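Side-chain contacts in high affinity transport system protein p37 (Mycoplasma hyorhinis, PDB 3EKI), which binds thiamine diphosphate as part of a high-affinity transport system, probably as a lipoprotein held at the cell membrane: residues G199-Q203 and S204-P208; S151-F154 and D155-K158; E177-K180 and I181-T185. All coordinates share one frame; numbering follows the deposited sequence.

Contact 1: residues G199-Q203 and S204-P208; sequences GNVYQ and SVYDP. With TPP (thiamine diphosphate), chain B.
At the pyrimidine end of the thiamine diphosphate pocket, V201 touches both the ligand and the ring of Y206. Its CG1 does double duty. It meets the pyrimidine methyl carbon, TPP CM2, at 3.5 Å, and it lies 3.6 Å from Y206 OH. CG1 sits beside the backbone N of V201 (chi1 -57°), and from there it can touch both. The CB of the same valine rests 3.7 Å from Y206 CE1. It approaches the ring at a slant, neither squarely over a face nor at an edge. N200 also reaches the ligand: its OD1 comes to 3.2 Å from TPP CM2. The amide ND2 of N200 is bonded to P377 O, which fixes how the amide is turned.

The chain behind these residues makes a short 3-10 turn and then enters strand 206-207, which pairs antiparallel with strand 141-152. Two backbone bonds, each spanning three residues, close the turn. V205 N donates to Y202 O at 3.2 Å, and Y206 N donates to Q203 O at 3.1 Å. Both carbonyls also meet the edge of the Y206 ring, near its plane; Y202 O is 3.3 Å from CD1. The ring gets there because CG of Y206 lies beside its own backbone N (chi1 -62°), which folds the side chain back along the turn. V205 packs tightly against the same carbonyl, with CG2 3.0 Å from Y202 O. The Y202 ring leads away from the turn, into a buried aromatic neighbourhood. W190 meets it edge-to-face, W197 meets it at a slant, and its OH is bonded to N317 N.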
ATOM      1  N   GLY A 199       7.798   6.848  15.628  1.00 27.23           N
ATOM      2  CA  GLY A 199       7.954   7.926  14.673  1.00 23.25           C
ATOM      3  C   GLY A 199       7.450   7.552  13.282  1.00 17.25           C
ATOM      4  O   GLY A 199       7.213   8.453  12.470  1.00 24.79           O
ATOM      5  N   ASN A 200       7.320   6.258  13.063  1.00 18.90           N
ATOM      6  CA  ASN A 200       6.884   5.637  11.827  1.00 22.57           C
ATOM      7  C   ASN A 200       5.481   5.026  11.886  1.00 26.23           C
ATOM      8  O   ASN A 200       4.588   5.394  11.119  1.00 16.48           O
ATOM      9  CB  ASN A 200       7.902   4.548  11.468  1.00 20.31           C
ATOM     10  CG  ASN A 200       7.676   4.007  10.072  1.00 25.87           C
ATOM     11  OD1 ASN A 200       7.283   4.765   9.182  1.00 43.93           O
ATOM     12  ND2 ASN A 200       7.927   2.725   9.891  1.00 34.80           N
ATOM     13  N   VAL A 201       5.297   4.074  12.790  1.00 17.60           N
ATOM     14  CA  VAL A 201       4.073   3.345  13.034  1.00 13.24           C
ATOM     15  C   VAL A 201       3.816   3.179  14.541  1.00 12.62           C
ATOM     16  O   VAL A 201       4.717   3.286  15.370  1.00 12.48           O
ATOM     17  CB  VAL A 201       4.083   1.912  12.465  1.00 12.43           C
ATOM     18  CG1 VAL A 201       4.371   1.925  10.966  1.00 20.17           C
ATOM     19  CG2 VAL A 201       5.079   1.054  13.199  1.00 22.34           C
ATOM     20  N   TYR A 202       2.549   2.891  14.823  1.00 10.49           N
ATOM     21  CA  TYR A 202       2.177   2.358  16.131  1.00 10.73           C
ATOM     22  C   TYR A 202       2.454   0.874  16.165  1.00  9.65           C
ATOM     23  O   TYR A 202       1.718   0.017  15.666  1.00 12.72           O
ATOM     24  CB  TYR A 202       0.701   2.649  16.373  1.00  9.78           C
ATOM     25  CG  TYR A 202       0.309   4.063  16.608  1.00  8.10           C
ATOM     26  CD1 TYR A 202       0.680   4.661  17.823  1.00  8.20           C
ATOM     27  CD2 TYR A 202      -0.411   4.845  15.713  1.00  8.21           C
ATOM     28  CE1 TYR A 202       0.341   5.959  18.085  1.00 10.01           C
ATOM     29  CE2 TYR A 202      -0.759   6.155  15.968  1.00  7.40           C
ATOM     30  CZ  TYR A 202      -0.370   6.714  17.180  1.00  9.41           C
ATOM     31  OH  TYR A 202      -0.719   8.006  17.449  1.00 10.15           O
ATOM     32  N   GLN A 203       3.604   0.489  16.750  1.00 11.04           N
ATOM     33  CA  GLN A 203       4.044  -0.894  16.669  1.00  8.79           C
ATOM     34  C   GLN A 203       3.098  -1.870  17.335  1.00  9.07           C
ATOM     35  O   GLN A 203       3.105  -3.041  16.967  1.00 13.31           O
ATOM     36  CB  GLN A 203       5.445  -1.048  17.280  1.00 13.51           C
ATOM     37  CG  GLN A 203       6.468  -0.104  16.654  1.00 17.97           C
ATOM     38  CD  GLN A 203       7.805  -0.279  17.381  1.00 26.61           C
ATOM     39  OE1 GLN A 203       8.664  -1.058  16.974  1.00 25.28           O
ATOM     40  NE2 GLN A 203       7.968   0.460  18.472  1.00 20.95           N
ATOM     41  N   SER A 204       2.289  -1.408  18.309  1.00 13.86           N
ATOM     42  CA  SER A 204       1.458  -2.359  19.020  1.00 15.90           C
ATOM     43  C   SER A 204       0.379  -2.980  18.154  1.00 11.93           C
ATOM     44  O   SER A 204      -0.232  -3.960  18.593  1.00 16.22           O
ATOM     45  CB  SER A 204       0.745  -1.701  20.213  0.50 18.06           C
ATOM     46  OG  SER A 204       1.538  -0.732  20.849  0.50 17.34           O
ATOM     47  N   VAL A 205       0.118  -2.420  16.973  1.00 13.51           N
ATOM     48  CA  VAL A 205      -0.945  -3.001  16.138  1.00 13.00           C
ATOM     49  C   VAL A 205      -0.421  -4.008  15.120  1.00 12.74           C
ATOM     50  O   VAL A 205      -1.138  -4.530  14.270  1.00 11.21           O
ATOM     51  CB  VAL A 205      -1.765  -1.913  15.428  1.00 16.75           C
ATOM     52  CG1 VAL A 205      -2.588  -1.128  16.449  1.00 22.91           C
ATOM     53  CG2 VAL A 205      -0.887  -0.986  14.620  1.00 27.48           C
ATOM     54  N   TYR A 206       0.869  -4.354  15.208  1.00 12.28           N
ATOM     55  CA  TYR A 206       1.505  -5.292  14.316  1.00 10.51           C
ATOM     56  C   TYR A 206       2.081  -6.529  14.996  1.00 13.20           C
ATOM     57  O   TYR A 206       2.431  -6.496  16.180  1.00 16.58           O
ATOM     58  CB  TYR A 206       2.693  -4.607  13.630  1.00  9.16           C
ATOM     59  CG  TYR A 206       2.378  -3.424  12.771  1.00  9.86           C
ATOM     60  CD1 TYR A 206       2.232  -2.144  13.263  1.00  9.90           C
ATOM     61  CD2 TYR A 206       2.248  -3.620  11.389  1.00 13.10           C
ATOM     62  CE1 TYR A 206       1.953  -1.078  12.425  1.00 10.64           C
ATOM     63  CE2 TYR A 206       1.964  -2.571  10.544  1.00 11.20           C
ATOM     64  CZ  TYR A 206       1.814  -1.302  11.065  1.00 10.12           C
ATOM     65  OH  TYR A 206       1.541  -0.252  10.232  1.00 14.53           O
ATOM     66  N   ASP A 207       2.212  -7.577  14.210  1.00 13.42           N
ATOM     67  CA  ASP A 207       2.914  -8.786  14.583  1.00 17.72           C
ATOM     68  C   ASP A 207       4.124  -8.957  13.649  1.00 16.53           C
ATOM     69  O   ASP A 207       3.993  -9.600  12.601  1.00 13.64           O
ATOM     70  CB  ASP A 207       2.064 -10.038  14.552  1.00 15.10           C
ATOM     71  CG  ASP A 207       2.838 -11.263  15.019  1.00 20.46           C
ATOM     72  OD1 ASP A 207       4.024 -11.140  15.373  1.00 20.61           O
ATOM     73  OD2 ASP A 207       2.250 -12.368  15.033  1.00 25.37           O
ATOM     74  N   PRO A 208       5.267  -8.416  14.042  1.00 17.64           N
ATOM     75  CA  PRO A 208       6.440  -8.477  13.154  1.00 21.74           C
ATOM     76  C   PRO A 208       6.932  -9.888  12.874  1.00 22.37           C
ATOM     77  O   PRO A 208       7.729 -10.090  11.943  1.00 23.90           O
ATOM     78  CB  PRO A 208       7.513  -7.707  13.942  1.00 24.27           C
ATOM     79  CG  PRO A 208       7.089  -7.804  15.375  1.00 27.59           C
ATOM     80  CD  PRO A 208       5.592  -7.728  15.307  1.00 24.00           C
TER
HETATM   81  N1' TPP B 551       3.403   1.584   6.453  1.00 14.65           N
HETATM   82  C2' TPP B 551       4.161   2.701   6.576  1.00 11.40           C
HETATM   83  CM2 TPP B 551       5.178   2.777   7.720  1.00 16.89           C
HETATM   84  N3' TPP B 551       4.034   3.718   5.705  1.00 17.19           N
HETATM   85  C4' TPP B 551       3.203   3.579   4.638  1.00 28.05           C
HETATM   86  N4' TPP B 551       3.158   4.565   3.739  1.00 35.76           N
HETATM   87  C5' TPP B 551       2.367   2.459   4.523  1.00 14.42           C
HETATM   88  C6' TPP B 551       2.501   1.464   5.483  1.00 12.48           C
HETATM   89  C7' TPP B 551       1.329   2.243   3.412  1.00 15.52           C
HETATM   90  N3  TPP B 551       1.816   1.571   2.194  1.00 24.69           N
HETATM   91  C2  TPP B 551       3.058   1.657   1.719  1.00 26.24           C
HETATM   92  S1  TPP B 551       3.196   0.678   0.277  1.00 13.23           S
HETATM   93  C5  TPP B 551       1.517   0.203   0.356  1.00  9.96           C
HETATM   94  C4  TPP B 551       0.934   0.892   1.402  1.00 11.34           C
HETATM   95  CM4 TPP B 551      -0.486   0.554   1.906  1.00 10.55           C
HETATM   96  C6  TPP B 551       0.814  -0.665  -0.694  1.00  9.24           C
HETATM   97  C7  TPP B 551       0.527   0.148  -1.959  1.00  7.67           C
HETATM   98  O7  TPP B 551      -0.404   1.202  -1.637  1.00 10.59           O
HETATM   99  PA  TPP B 551      -0.576   2.549  -2.465  1.00 11.24           P
HETATM  100  O1A TPP B 551      -1.370   3.500  -1.651  1.00 12.87           O
HETATM  101  O2A TPP B 551       0.762   3.064  -2.912  1.00 14.10           O
HETATM  102  O3A TPP B 551      -1.287   2.182  -3.825  1.00  7.56           O
HETATM  103  PB  TPP B 551      -2.870   2.091  -4.083  1.00  8.38           P
HETATM  104  O1B TPP B 551      -3.465   1.009  -3.235  1.00  7.46           O
HETATM  105  O2B TPP B 551      -2.971   1.757  -5.625  1.00  9.80           O
HETATM  106  O3B TPP B 551      -3.532   3.518  -3.873  1.00  9.52           O

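Contact 2: residues S151-F154 and D155-K158; sequences SFVF and DKEK
K156 folds back along the chain and lays its aliphatic part across the carbonyls of F152 and V153. Its CG is 3.2 Å from F152 O, and its CE is 3.3 Å from V153 O. The extended chain of the lysine allows this, and it carries NZ on to a salt bridge with D207. S151 OG also touches the lysine CG, at 3.7 Å, and is bonded to D207 O. This lysine side is the solvent side, with K156 itself exposed.

The other side is packed tightly. A type I turn from F152 to D155 is closed by D155 N donating to F152 O at 3.1 Å, nearly straight at 172°. Beside the turn, CB of F152 sits over the centre of the F154 ring, 3.5 Å above its plane. In return, F154 CZ lies over the F152 ring, offset toward its rim. D155 CB, 4.0 Å from F154 CD2, and the backbone N of D155 come up to the F154 ring at a slant. The carboxylate leads away, and its OD2 forms a salt bridge with R216. A water joins F152 N, whose hydrogen it accepts, to D155 O, to which it donates, 2.8 Å from each.

The turn follows strand 141-152, which pairs with strand 206-207. V153 packs on I181 of helix 170-184, and F154 on I178 and I181.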
ATOM      1  N   SER A 151       2.733  -8.035   9.463  1.00 11.92           N
ATOM      2  CA  SER A 151       1.296  -8.291   9.535  1.00 11.75           C
ATOM      3  C   SER A 151       0.654  -7.436  10.607  1.00 11.22           C
ATOM      4  O   SER A 151       1.259  -7.116  11.622  1.00  9.57           O
ATOM      5  CB  SER A 151       1.028  -9.783   9.794  1.00 14.46           C
ATOM      6  OG  SER A 151       1.323 -10.102  11.152  1.00 13.22           O
ATOM      7  N   PHE A 152      -0.587  -7.012  10.389  1.00  8.76           N
ATOM      8  CA  PHE A 152      -1.385  -6.448  11.461  1.00  7.80           C
ATOM      9  C   PHE A 152      -1.853  -7.567  12.392  1.00 11.23           C
ATOM     10  O   PHE A 152      -2.123  -8.698  11.962  1.00 11.77           O
ATOM     11  CB  PHE A 152      -2.586  -5.747  10.850  1.00  9.01           C
ATOM     12  CG  PHE A 152      -2.378  -4.450  10.111  1.00  7.34           C
ATOM     13  CD1 PHE A 152      -1.789  -3.327  10.674  1.00  6.66           C
ATOM     14  CD2 PHE A 152      -2.798  -4.363   8.790  1.00 10.20           C
ATOM     15  CE1 PHE A 152      -1.658  -2.155   9.950  1.00  9.83           C
ATOM     16  CE2 PHE A 152      -2.689  -3.194   8.066  1.00  7.63           C
ATOM     17  CZ  PHE A 152      -2.109  -2.085   8.649  1.00 12.11           C
ATOM     18  N   VAL A 153      -1.970  -7.250  13.681  1.00  9.65           N
ATOM     19  CA  VAL A 153      -2.454  -8.258  14.610  1.00 10.76           C
ATOM     20  C   VAL A 153      -3.848  -8.765  14.250  1.00 11.22           C
ATOM     21  O   VAL A 153      -4.125  -9.894  14.639  1.00 16.67           O
ATOM     22  CB  VAL A 153      -2.461  -7.728  16.042  1.00 10.34           C
ATOM     23  CG1 VAL A 153      -0.993  -7.537  16.442  1.00 17.88           C
ATOM     24  CG2 VAL A 153      -3.237  -6.450  16.174  1.00 10.73           C
ATOM     25  N   PHE A 154      -4.618  -7.976  13.525  1.00 14.48           N
ATOM     26  CA  PHE A 154      -5.985  -8.327  13.113  1.00 13.16           C
ATOM     27  C   PHE A 154      -6.084  -8.913  11.708  1.00 15.14           C
ATOM     28  O   PHE A 154      -7.187  -9.203  11.203  1.00 12.40           O
ATOM     29  CB  PHE A 154      -6.858  -7.079  13.278  1.00  9.98           C
ATOM     30  CG  PHE A 154      -6.353  -5.828  12.582  1.00 12.07           C
ATOM     31  CD1 PHE A 154      -5.733  -4.817  13.288  1.00 13.44           C
ATOM     32  CD2 PHE A 154      -6.473  -5.665  11.204  1.00 13.50           C
ATOM     33  CE1 PHE A 154      -5.212  -3.674  12.704  1.00 12.64           C
ATOM     34  CE2 PHE A 154      -5.971  -4.522  10.608  1.00  5.87           C
ATOM     35  CZ  PHE A 154      -5.362  -3.530  11.332  1.00 11.83           C
ATOM     36  N   ASP A 155      -4.997  -9.148  10.972  1.00 12.87           N
ATOM     37  CA  ASP A 155      -5.080  -9.666   9.595  1.00 10.36           C
ATOM     38  C   ASP A 155      -3.794 -10.407   9.230  1.00 12.63           C
ATOM     39  O   ASP A 155      -3.006  -9.967   8.388  1.00 13.12           O
ATOM     40  CB  ASP A 155      -5.338  -8.516   8.637  1.00 12.16           C
ATOM     41  CG  ASP A 155      -5.566  -8.844   7.183  1.00 10.38           C
ATOM     42  OD1 ASP A 155      -5.865 -10.011   6.840  1.00 15.00           O
ATOM     43  OD2 ASP A 155      -5.463  -7.907   6.352  1.00 11.13           O
ATOM     44  N   LYS A 156      -3.582 -11.567   9.848  1.00 13.44           N
ATOM     45  CA  LYS A 156      -2.351 -12.338   9.636  1.00 14.66           C
ATOM     46  C   LYS A 156      -2.465 -13.450   8.584  1.00 19.58           C
ATOM     47  O   LYS A 156      -1.480 -14.116   8.264  1.00 24.58           O
ATOM     48  CB  LYS A 156      -1.858 -12.925  10.962  1.00 14.56           C
ATOM     49  CG  LYS A 156      -1.793 -11.920  12.099  1.00 22.13           C
ATOM     50  CD  LYS A 156      -1.137 -12.523  13.333  1.00 37.71           C
ATOM     51  CE  LYS A 156      -1.376 -11.663  14.561  1.00 51.83           C
ATOM     52  NZ  LYS A 156      -0.281 -11.806  15.561  1.00 77.20           N
ATOM     53  N   GLU A 157      -3.668 -13.641   8.055  1.00 15.66           N
ATOM     54  CA  GLU A 157      -3.950 -14.655   7.062  1.00 18.56           C
ATOM     55  C   GLU A 157      -4.448 -14.063   5.745  1.00 19.14           C
ATOM     56  O   GLU A 157      -5.490 -13.399   5.623  1.00 13.06           O
ATOM     57  CB  GLU A 157      -4.995 -15.634   7.614  1.00 19.39           C
ATOM     58  CG  GLU A 157      -4.429 -16.905   8.200  1.00 33.89           C
ATOM     59  CD  GLU A 157      -5.421 -17.705   9.025  1.00 37.06           C
ATOM     60  OE1 GLU A 157      -6.618 -17.367   9.103  1.00 41.24           O
ATOM     61  OE2 GLU A 157      -4.994 -18.710   9.636  1.00 42.15           O
ATOM     62  N   LYS A 158      -3.632 -14.336   4.717  1.00 11.07           N
ATOM     63  CA  LYS A 158      -3.949 -13.750   3.431  1.00 12.26           C
ATOM     64  C   LYS A 158      -5.280 -14.197   2.855  1.00 15.83           C
ATOM     65  O   LYS A 158      -6.071 -13.382   2.365  1.00 11.07           O
ATOM     66  CB  LYS A 158      -2.863 -14.110   2.398  1.00 14.08           C
ATOM     67  CG  LYS A 158      -3.149 -13.450   1.070  1.00 14.31           C
ATOM     68  CD  LYS A 158      -2.132 -13.693  -0.022  1.00 18.68           C
ATOM     69  CE  LYS A 158      -2.690 -13.307  -1.377  1.00 30.61           C
ATOM     70  NZ  LYS A 158      -3.941 -14.039  -1.747  1.00 57.15           N
TER
HETATM   71  O   HOH W   1      -1.665  -7.626   7.827  1.00 10.49           O

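Contact 3: residues E177-K180 and I181-T185; sequences EINK and IFVET
The carbonyl of N179 takes two backbone bonds, from V183 N at 2.7 Å and from E184 N at 2.9 Å, so the helix widens here into a pi-type turn. One step earlier, F182 N donates to I178 O at 2.8 Å in the usual four-residue spacing.

N179 and V183 lie side by side and point the same way, with OD1 of N179 3.6 Å from V183 CG2. That oxygen also accepts from A334 N. K180 and E184 run alongside each other as well. Their charged ends stay apart, with NZ of K180 5.3 Å from OE1 of E184. The bent lysine chain turns NZ instead to E177 OE1, a salt bridge of 3.1 Å whose hydrogen bond is weak. CB of E184 packs on K180 O at 3.5 Å.

On the buried side, CG2 of I178 approaches CB of F182. The F182 ring, anti to its backbone N (chi1 180°), reaches the rings of W220, F312, Y187 and F324. This is an amphipathic helix with a pi-type turn: I178 and V183 pack on strand 331-337 beside N179, F182 enters the aromatic cluster, I181 covers V153 and F154, and charged residues face outward.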
ATOM      1  N   GLU A 177     -12.494  -6.793  14.371  1.00  8.37           N
ATOM      2  CA  GLU A 177     -11.231  -6.789  15.114  1.00 10.57           C
ATOM      3  C   GLU A 177     -10.570  -5.423  15.050  1.00  9.59           C
ATOM      4  O   GLU A 177      -9.963  -4.936  16.006  1.00 10.73           O
ATOM      5  CB  GLU A 177     -10.337  -7.881  14.555  1.00 10.78           C
ATOM      6  CG  GLU A 177     -10.816  -9.303  14.827  1.00 13.37           C
ATOM      7  CD  GLU A 177     -10.306  -9.658  16.228  1.00 42.84           C
ATOM      8  OE1 GLU A 177     -11.027  -9.378  17.205  1.00 32.23           O
ATOM      9  OE2 GLU A 177      -9.172 -10.181  16.311  1.00 82.78           O
ATOM     10  N   ILE A 178     -10.652  -4.744  13.904  1.00  7.23           N
ATOM     11  CA  ILE A 178     -10.159  -3.383  13.776  1.00  8.52           C
ATOM     12  C   ILE A 178     -10.904  -2.458  14.736  1.00  9.30           C
ATOM     13  O   ILE A 178     -10.318  -1.602  15.395  1.00  8.02           O
ATOM     14  CB  ILE A 178     -10.276  -2.890  12.323  1.00  8.85           C
ATOM     15  CG1 ILE A 178      -9.309  -3.633  11.400  1.00  9.06           C
ATOM     16  CG2 ILE A 178     -10.100  -1.394  12.215  1.00  7.16           C
ATOM     17  CD1 ILE A 178      -9.506  -3.362   9.925  1.00  8.41           C
ATOM     18  N   ASN A 179     -12.227  -2.624  14.837  1.00  9.06           N
ATOM     19  CA  ASN A 179     -13.018  -1.758  15.705  1.00  6.86           C
ATOM     20  C   ASN A 179     -12.677  -1.962  17.174  1.00  7.84           C
ATOM     21  O   ASN A 179     -12.747  -0.971  17.918  1.00  9.02           O
ATOM     22  CB  ASN A 179     -14.519  -1.992  15.448  1.00  7.76           C
ATOM     23  CG  ASN A 179     -14.900  -1.381  14.103  1.00  7.23           C
ATOM     24  OD1 ASN A 179     -14.215  -0.472  13.646  1.00  9.61           O
ATOM     25  ND2 ASN A 179     -15.982  -1.859  13.506  1.00  8.65           N
ATOM     26  N   LYS A 180     -12.303  -3.176  17.566  1.00  9.15           N
ATOM     27  CA  LYS A 180     -11.888  -3.446  18.934  1.00  5.87           C
ATOM     28  C   LYS A 180     -10.604  -2.691  19.259  1.00 10.07           C
ATOM     29  O   LYS A 180     -10.350  -2.353  20.415  1.00 11.07           O
ATOM     30  CB  LYS A 180     -11.685  -4.947  19.147  1.00 13.47           C
ATOM     31  CG  LYS A 180     -10.520  -5.293  20.059  1.00 25.13           C
ATOM     32  CD  LYS A 180     -10.788  -6.570  20.839  1.00 40.33           C
ATOM     33  CE  LYS A 180     -12.242  -6.999  20.713  1.00 52.44           C
ATOM     34  NZ  LYS A 180     -12.459  -7.890  19.541  1.00 87.37           N
ATOM     35  N   ILE A 181      -9.797  -2.426  18.235  1.00  8.09           N
ATOM     36  CA  ILE A 181      -8.555  -1.691  18.429  1.00  6.62           C
ATOM     37  C   ILE A 181      -8.684  -0.205  18.267  1.00 10.44           C
ATOM     38  O   ILE A 181      -7.996   0.594  18.936  1.00 12.92           O
ATOM     39  CB  ILE A 181      -7.492  -2.271  17.447  1.00  8.83           C
ATOM     40  CG1 ILE A 181      -6.931  -3.618  17.909  1.00 12.60           C
ATOM     41  CG2 ILE A 181      -6.360  -1.305  17.176  1.00 16.18           C
ATOM     42  CD1 ILE A 181      -6.182  -4.337  16.796  1.00 22.68           C
ATOM     43  N   PHE A 182      -9.543   0.260  17.370  1.00  7.32           N
ATOM     44  CA  PHE A 182      -9.640   1.649  16.960  1.00  6.89           C
ATOM     45  C   PHE A 182     -10.816   2.384  17.602  1.00  8.45           C
ATOM     46  O   PHE A 182     -10.727   3.588  17.829  1.00  7.13           O
ATOM     47  CB  PHE A 182      -9.794   1.690  15.428  1.00  9.10           C
ATOM     48  CG  PHE A 182      -9.912   3.080  14.843  1.00  8.61           C
ATOM     49  CD1 PHE A 182     -11.149   3.630  14.569  1.00 11.58           C
ATOM     50  CD2 PHE A 182      -8.778   3.822  14.563  1.00  7.43           C
ATOM     51  CE1 PHE A 182     -11.290   4.895  14.031  1.00 14.21           C
ATOM     52  CE2 PHE A 182      -8.916   5.083  14.020  1.00  9.77           C
ATOM     53  CZ  PHE A 182     -10.155   5.624  13.744  1.00 11.68           C
ATOM     54  N   VAL A 183     -11.893   1.633  17.841  1.00  8.69           N
ATOM     55  CA  VAL A 183     -13.099   2.236  18.424  1.00  9.34           C
ATOM     56  C   VAL A 183     -13.218   1.948  19.921  1.00  6.23           C
ATOM     57  O   VAL A 183     -13.351   2.893  20.706  1.00  8.53           O
ATOM     58  CB  VAL A 183     -14.332   1.724  17.667  1.00 10.08           C
ATOM     59  CG1 VAL A 183     -15.603   2.277  18.280  1.00 12.04           C
ATOM     60  CG2 VAL A 183     -14.242   2.083  16.187  1.00 11.00           C
ATOM     61  N   GLU A 184     -13.164   0.677  20.312  1.00  9.79           N
ATOM     62  CA  GLU A 184     -13.328   0.330  21.734  1.00 11.22           C
ATOM     63  C   GLU A 184     -12.276   0.973  22.619  1.00 12.39           C
ATOM     64  O   GLU A 184     -12.561   1.514  23.676  1.00  8.27           O
ATOM     65  CB  GLU A 184     -13.283  -1.171  21.966  1.00 10.42           C
ATOM     66  CG  GLU A 184     -13.441  -1.533  23.437  1.00 19.43           C
ATOM     67  CD  GLU A 184     -13.623  -3.023  23.668  1.00 31.72           C
ATOM     68  OE1 GLU A 184     -13.504  -3.796  22.692  1.00 25.19           O
ATOM     69  OE2 GLU A 184     -13.892  -3.404  24.830  1.00 22.99           O
ATOM     70  N   THR A 185     -11.017   0.908  22.210  1.00  8.71           N
ATOM     71  CA  THR A 185      -9.931   1.721  22.769  1.00  7.99           C
ATOM     72  C   THR A 185      -9.755   2.903  21.829  1.00 12.57           C
ATOM     73  O   THR A 185      -9.088   2.734  20.782  1.00 10.74           O
ATOM     74  CB  THR A 185      -8.647   0.894  22.906  1.00  8.47           C
ATOM     75  OG1 THR A 185      -8.827  -0.131  23.873  1.00 10.81           O
ATOM     76  CG2 THR A 185      -7.480   1.759  23.386  1.00 15.27           C
TER
HETATM   77  O   HOH W   2      -9.825  -2.469  22.789  1.00 19.85           O

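The three contacts are short-range and partly buried, but their chemistry differs. Contact 1 borders the ligand and combines apolar touches with a closed turn. Contact 2 joins a packed phenylalanine pair, of which F154 is buried, to an exposed lysine. Contact 3 lies farthest from the centre of the chain and splits between a buried apolar side and a charged surface. Contacts 1 and 2 share a sheet: D207 N lies 2.8 Å from S151 O, and Y206 CB packs 3.5 Å from the same S151 O. Contact 3 packs onto both: F154 CD2 is 3.5 Å from I178 CG1, and V205 CG1 is 3.8 Å from I181 CG2.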